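Side-chain contacts in HTH-type transcriptional regulator gadX (Escherichia coli, PDB 3MKL), which activates about fifteen acid-resistance genes, including gadA, gadB and gadC, and can repress gadW, binding DNA as a homodimeric AraC/XylS-type regulator: residues Q61-L66 / K75-S80; Y88-F93 / G98-E103. All coordinates share one frame; numbering follows the deposited sequence.

Contact 1: Q61-L66 / K75-S80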
loop_
_atom_site.group_PDB
_atom_site.type_symbol
_atom_site.label_atom_id
_atom_site.label_comp_id
_atom_site.label_asym_id
_atom_site.label_seq_id
_atom_site.Cartn_x
_atom_site.Cartn_y
_atom_site.Cartn_z
ATOM N N GLN A 61 0.519 -0.405 5.940
ATOM C CA GLN A 61 0.037 0.435 7.019
ATOM C C GLN A 61 -1.425 0.120 7.330
ATOM O O GLN A 61 -1.827 0.115 8.506
ATOM C CB GLN A 61 0.263 1.912 6.684
ATOM C CG GLN A 61 1.742 2.331 6.827
ATOM C CD GLN A 61 2.005 3.798 6.484
ATOM O OE1 GLN A 61 1.375 4.369 5.604
ATOM N NE2 GLN A 61 2.951 4.403 7.180
ATOM N N ARG A 62 -2.206 -0.165 6.286
ATOM C CA ARG A 62 -3.619 -0.521 6.438
ATOM C C ARG A 62 -3.768 -1.918 7.022
ATOM O O ARG A 62 -4.678 -2.170 7.822
ATOM C CB ARG A 62 -4.357 -0.422 5.102
ATOM C CG ARG A 62 -5.873 -0.591 5.195
ATOM C CD ARG A 62 -6.544 0.555 5.967
ATOM N NE ARG A 62 -6.059 1.870 5.536
ATOM C CZ ARG A 62 -6.735 2.718 4.758
ATOM N NH1 ARG A 62 -7.949 2.409 4.318
ATOM N NH2 ARG A 62 -6.195 3.883 4.426
ATOM N N ALA A 63 -2.864 -2.819 6.626
ATOM C CA ALA A 63 -2.859 -4.193 7.124
ATOM C C ALA A 63 -2.760 -4.266 8.644
ATOM O O ALA A 63 -3.365 -5.145 9.244
ATOM C CB ALA A 63 -1.758 -5.004 6.476
ATOM N N LEU A 64 -2.002 -3.355 9.256
ATOM C CA LEU A 64 -1.906 -3.284 10.728
ATOM C C LEU A 64 -3.240 -3.005 11.405
ATOM O O LEU A 64 -3.510 -3.539 12.474
ATOM C CB LEU A 64 -0.883 -2.233 11.180
ATOM C CG LEU A 64 0.378 -2.833 11.798
ATOM C CD1 LEU A 64 0.900 -3.979 10.949
ATOM C CD2 LEU A 64 1.443 -1.770 12.038
ATOM N N GLN A 65 -4.069 -2.182 10.765
ATOM C CA GLN A 65 -5.369 -1.788 11.313
ATOM C C GLN A 65 -6.401 -2.915 11.249
ATOM O O GLN A 65 -7.279 -2.993 12.099
ATOM C CB GLN A 65 -5.905 -0.554 10.574
ATOM C CG GLN A 65 -4.944 0.624 10.551
ATOM C CD GLN A 65 -5.562 1.892 9.993
ATOM O OE1 GLN A 65 -6.312 1.870 9.006
ATOM N NE2 GLN A 65 -5.236 3.017 10.620
ATOM N N LEU A 66 -6.294 -3.784 10.246
ATOM C CA LEU A 66 -7.318 -4.809 10.008
ATOM C C LEU A 66 -7.003 -6.151 10.679
ATOM O O LEU A 66 -7.899 -6.923 11.047
ATOM C CB LEU A 66 -7.535 -5.009 8.503
ATOM C CG LEU A 66 -7.744 -3.792 7.588
ATOM C CD1 LEU A 66 -7.886 -4.240 6.163
ATOM C CD2 LEU A 66 -8.953 -2.951 8.019
ATOM N N LYS A 75 -6.655 -13.947 5.086
ATOM C CA LYS A 75 -7.285 -13.931 3.755
ATOM C C LYS A 75 -8.121 -12.671 3.498
ATOM O O LYS A 75 -8.034 -12.064 2.440
ATOM C CB LYS A 75 -8.175 -15.179 3.604
ATOM C CG LYS A 75 -8.315 -15.698 2.172
ATOM C CD LYS A 75 -8.548 -17.215 2.163
ATOM C CE LYS A 75 -10.008 -17.577 1.876
ATOM N NZ LYS A 75 -10.402 -17.228 0.470
ATOM N N ARG A 76 -8.919 -12.296 4.489
ATOM C CA ARG A 76 -9.778 -11.123 4.450
ATOM C C ARG A 76 -8.956 -9.842 4.438
ATOM O O ARG A 76 -9.275 -8.898 3.719
ATOM C CB ARG A 76 -10.702 -11.150 5.677
ATOM C CG ARG A 76 -10.907 -9.809 6.401
ATOM C CD ARG A 76 -11.948 -8.923 5.706
ATOM N NE ARG A 76 -12.986 -9.687 4.996
ATOM C CZ ARG A 76 -13.904 -10.461 5.579
ATOM N NH1 ARG A 76 -14.798 -11.097 4.836
ATOM N NH2 ARG A 76 -13.925 -10.613 6.896
ATOM N N VAL A 77 -7.909 -9.806 5.254
ATOM C CA VAL A 77 -7.059 -8.640 5.326
ATOM C C VAL A 77 -6.433 -8.375 3.953
ATOM O O VAL A 77 -6.420 -7.244 3.476
ATOM C CB VAL A 77 -5.967 -8.795 6.402
ATOM C CG1 VAL A 77 -5.136 -7.510 6.494
ATOM C CG2 VAL A 77 -6.585 -9.105 7.748
ATOM N N ALA A 78 -5.943 -9.422 3.315
ATOM C CA ALA A 78 -5.219 -9.277 2.068
ATOM C C ALA A 78 -6.136 -8.667 1.023
ATOM O O ALA A 78 -5.755 -7.735 0.324
ATOM C CB ALA A 78 -4.686 -10.632 1.601
ATOM N N VAL A 79 -7.357 -9.189 0.938
ATOM C CA VAL A 79 -8.341 -8.727 -0.054
ATOM C C VAL A 79 -8.711 -7.273 0.202
ATOM O O VAL A 79 -8.860 -6.498 -0.745
ATOM C CB VAL A 79 -9.624 -9.639 -0.099
ATOM C CG1 VAL A 79 -10.631 -9.110 -1.097
ATOM C CG2 VAL A 79 -9.250 -11.095 -0.443
ATOM N N SER A 80 -8.828 -6.910 1.477
ATOM C CA SER A 80 -9.170 -5.543 1.859
ATOM C C SER A 80 -8.048 -4.533 1.562
ATOM O O SER A 80 -8.312 -3.322 1.454
ATOM C CB SER A 80 -9.544 -5.467 3.339
ATOM O OG SER A 80 -10.450 -6.486 3.712
#
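R76 O is held twice by S80, the residue against which L66 packs: S80 OG donates to it at 2.7 Å, and S80 N gives the ordinary helical bond. The two donors reach R76 O from opposite faces of its carbonyl plane, the hydroxyl lying above that plane. S80 closes helix 74-80, the first helix of the second predicted helix-turn-helix motif in this AraC/XylS-type DNA-binding domain. Facing it is the C-terminal end of helix 51-67, the long helix that joins the two helix-turn-helix units, as in AraC-family relatives. The two helical segments run largely antiparallel, at 142°, with axes 9.7 Å apart, and their backbones draw nearest where the CA atoms of L66 and V77 are 6.1 Å apart. A63 and L66 also touch C81, in the loop that follows helix 74-80. V77 sends CG1 anti to its own nitrogen (chi1 -177°), into the angle between A63 and L66, where it lies 4.0 Å from L66 CB and 4.2 Å from A63 CB; its other methyl, CG2, passes beside the carbonyl group of L66. Both A63 and V77 are buried. The L66 side chain reaches alongside V77 toward the last turn of the opposite helix. With chi2 at 178° the branch CD1 is fully extended from CA, and it meets S80 on its carbon side: L66 CD1 presses on S80 CB at 3.5 Å, tighter than usual van der Waals contact, while S80 OG stays turned back to R76 O.

Contact 2: Y88-F93 / G98-E103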
loop_
_atom_site.group_PDB
_atom_site.type_symbol
_atom_site.label_atom_id
_atom_site.label_comp_id
_atom_site.label_asym_id
_atom_site.label_seq_id
_atom_site.Cartn_x
_atom_site.Cartn_y
_atom_site.Cartn_z
ATOM N N TYR A 88 1.531 -14.069 -1.567
ATOM C CA TYR A 88 2.256 -12.826 -1.863
ATOM C C TYR A 88 2.090 -11.770 -0.738
ATOM O O TYR A 88 3.086 -11.167 -0.256
ATOM C CB TYR A 88 1.851 -12.261 -3.224
ATOM C CG TYR A 88 2.446 -10.885 -3.488
ATOM C CD1 TYR A 88 3.762 -10.750 -3.874
ATOM C CD2 TYR A 88 1.688 -9.728 -3.326
ATOM C CE1 TYR A 88 4.328 -9.509 -4.130
ATOM C CE2 TYR A 88 2.252 -8.449 -3.575
ATOM C CZ TYR A 88 3.576 -8.361 -3.981
ATOM O OH TYR A 88 4.153 -7.142 -4.226
ATOM N N PHE A 89 0.845 -11.545 -0.315
ATOM C CA PHE A 89 0.608 -10.647 0.821
ATOM C C PHE A 89 1.440 -11.059 2.039
ATOM O O PHE A 89 2.106 -10.219 2.629
ATOM C CB PHE A 89 -0.880 -10.580 1.194
ATOM C CG PHE A 89 -1.145 -9.979 2.547
ATOM C CD1 PHE A 89 -1.001 -8.615 2.762
ATOM C CD2 PHE A 89 -1.564 -10.777 3.606
ATOM C CE1 PHE A 89 -1.282 -8.071 4.023
ATOM C CE2 PHE A 89 -1.847 -10.233 4.851
ATOM C CZ PHE A 89 -1.691 -8.891 5.059
ATOM N N ILE A 90 1.397 -12.341 2.417
ATOM C CA ILE A 90 2.257 -12.809 3.514
ATOM C C ILE A 90 3.738 -12.461 3.296
ATOM O O ILE A 90 4.405 -11.962 4.210
ATOM C CB ILE A 90 2.089 -14.361 3.797
ATOM C CG1 ILE A 90 0.673 -14.674 4.346
ATOM C CG2 ILE A 90 3.190 -14.857 4.741
ATOM C CD1 ILE A 90 0.313 -16.165 4.312
ATOM N N TYR A 91 4.239 -12.699 2.084
ATOM C CA TYR A 91 5.638 -12.402 1.739
ATOM C C TYR A 91 6.005 -10.910 1.953
ATOM O O TYR A 91 7.064 -10.573 2.481
ATOM C CB TYR A 91 5.921 -12.810 0.287
ATOM C CG TYR A 91 7.018 -11.993 -0.355
ATOM C CD1 TYR A 91 8.371 -12.325 -0.156
ATOM C CD2 TYR A 91 6.722 -10.902 -1.184
ATOM C CE1 TYR A 91 9.399 -11.565 -0.738
ATOM C CE2 TYR A 91 7.758 -10.150 -1.784
ATOM C CZ TYR A 91 9.078 -10.492 -1.540
ATOM O OH TYR A 91 10.083 -9.775 -2.092
ATOM N N VAL A 92 5.121 -10.021 1.517
ATOM C CA VAL A 92 5.421 -8.603 1.568
ATOM C C VAL A 92 5.271 -8.076 3.003
ATOM O O VAL A 92 6.012 -7.164 3.416
ATOM C CB VAL A 92 4.516 -7.834 0.595
ATOM C CG1 VAL A 92 4.720 -6.360 0.738
ATOM C CG2 VAL A 92 4.872 -8.232 -0.830
ATOM N N PHE A 93 4.323 -8.655 3.748
ATOM C CA PHE A 93 4.152 -8.304 5.180
ATOM C C PHE A 93 5.345 -8.759 6.011
ATOM O O PHE A 93 5.906 -7.980 6.770
ATOM C CB PHE A 93 2.860 -8.897 5.717
ATOM C CG PHE A 93 2.513 -8.485 7.134
ATOM C CD1 PHE A 93 1.526 -7.530 7.371
ATOM C CD2 PHE A 93 3.117 -9.100 8.220
ATOM C CE1 PHE A 93 1.159 -7.183 8.668
ATOM C CE2 PHE A 93 2.763 -8.769 9.537
ATOM C CZ PHE A 93 1.776 -7.802 9.762
ATOM N N GLY A 98 8.874 -8.202 9.633
ATOM C CA GLY A 98 9.843 -9.150 10.157
ATOM C C GLY A 98 9.170 -10.441 10.548
ATOM O O GLY A 98 9.828 -11.380 10.962
HETATM N N MSE A 99 7.848 -10.475 10.419
HETATM C CA MSE A 99 7.044 -11.607 10.861
HETATM C C MSE A 99 5.842 -11.770 9.940
HETATM O O MSE A 99 5.452 -10.827 9.262
HETATM C CB MSE A 99 6.574 -11.400 12.312
HETATM C CG MSE A 99 5.926 -10.044 12.547
HETATM SE SE MSE A 99 5.217 -9.784 14.347
HETATM C CE MSE A 99 6.561 -10.771 15.387
ATOM N N THR A 100 5.267 -12.966 9.919
ATOM C CA THR A 100 4.058 -13.239 9.143
ATOM C C THR A 100 2.827 -12.520 9.741
ATOM O O THR A 100 2.804 -12.214 10.938
ATOM C CB THR A 100 3.754 -14.769 9.074
ATOM O OG1 THR A 100 3.433 -15.251 10.384
ATOM C CG2 THR A 100 4.935 -15.557 8.529
ATOM N N PRO A 101 1.792 -12.258 8.906
ATOM C CA PRO A 101 0.554 -11.712 9.471
ATOM C C PRO A 101 0.021 -12.528 10.649
ATOM O O PRO A 101 -0.492 -11.942 11.600
ATOM C CB PRO A 101 -0.417 -11.760 8.297
ATOM C CG PRO A 101 0.460 -11.639 7.088
ATOM C CD PRO A 101 1.773 -12.255 7.424
ATOM N N THR A 102 0.157 -13.856 10.582
ATOM C CA THR A 102 -0.330 -14.741 11.624
ATOM C C THR A 102 0.432 -14.524 12.903
ATOM O O THR A 102 -0.176 -14.485 13.971
ATOM C CB THR A 102 -0.243 -16.245 11.232
ATOM O OG1 THR A 102 -1.151 -16.503 10.166
ATOM C CG2 THR A 102 -0.628 -17.139 12.401
ATOM N N GLU A 103 1.757 -14.401 12.803
ATOM C CA GLU A 103 2.559 -14.106 13.988
ATOM C C GLU A 103 2.045 -12.824 14.610
ATOM O O GLU A 103 1.657 -12.822 15.765
ATOM C CB GLU A 103 4.048 -13.999 13.665
ATOM C CG GLU A 103 4.705 -15.325 13.312
ATOM C CD GLU A 103 6.107 -15.156 12.749
ATOM O OE1 GLU A 103 6.268 -15.286 11.511
ATOM O OE2 GLU A 103 7.044 -14.889 13.541
#
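P101 wedges its ring between F89, I90 and F93 on helix 86-97, meeting each in a different way. F93 lies with one face over P101 CA, a CH-pi contact of 4.0 Å from that carbon to the ring centroid and 25° off the normal. The pyrrolidine and the F93 side chain run past each other from opposite directions, P101 CD 3.5 Å from F93 CD2. The rim of the same phenyl ring meets the backbone: M99 O lies in the ring plane, 3.1 Å from F93 CD2. With CG anti to N (chi1 -174°), F93 is swung toward the following chain and can use both face and edge there. F89 approaches P101 obliquely, CE2 to CG at 3.5 Å, whereas I90 crosses the proline at about a right angle and sets CG2 against P101 CD; I90 CG2 also nears the T100 methyl. The proline occupies the first turn of helix 101-107, where a residue without an amide hydrogen is readily accepted. A capping box starts that helix. E103 N donates to T100 OG1 at 3.1 Å, and E103 OE1 takes two bonds in return: T100 N comes from above the carboxylate plane, nearly straight at 173°, while T100 OG1 donates to the anti lone pair of E103 OE1. G98, with positive phi, turns the chain out of helix 86-97 just before. Around the wedge, helix 51-67 supplies M60 to both F89 and F93 and I67 to P101, helix 74-80 brings I74 against F89 and P101, and Y104 of helix 101-107 touches F93.

In the fold
Contacts 1 and 2 follow one another along the chain, the first closing before the second opens, and their centres lie about 11 Å apart within the same C-terminal part of the AraC/XylS-type domain. Contact 1 sets the end of helix 51-67 against helix 74-80; contact 2 sets helix 86-97 against the start of helix 101-107. They meet directly, since A78, A63 and V77 pack on F89, and L64 packs on F93. Helices 74-80 and 86-97 are the two helices of the second predicted DNA-binding motif, so the two contacts join that motif to the long connecting helix on the one hand and to the C-terminal helix on the other.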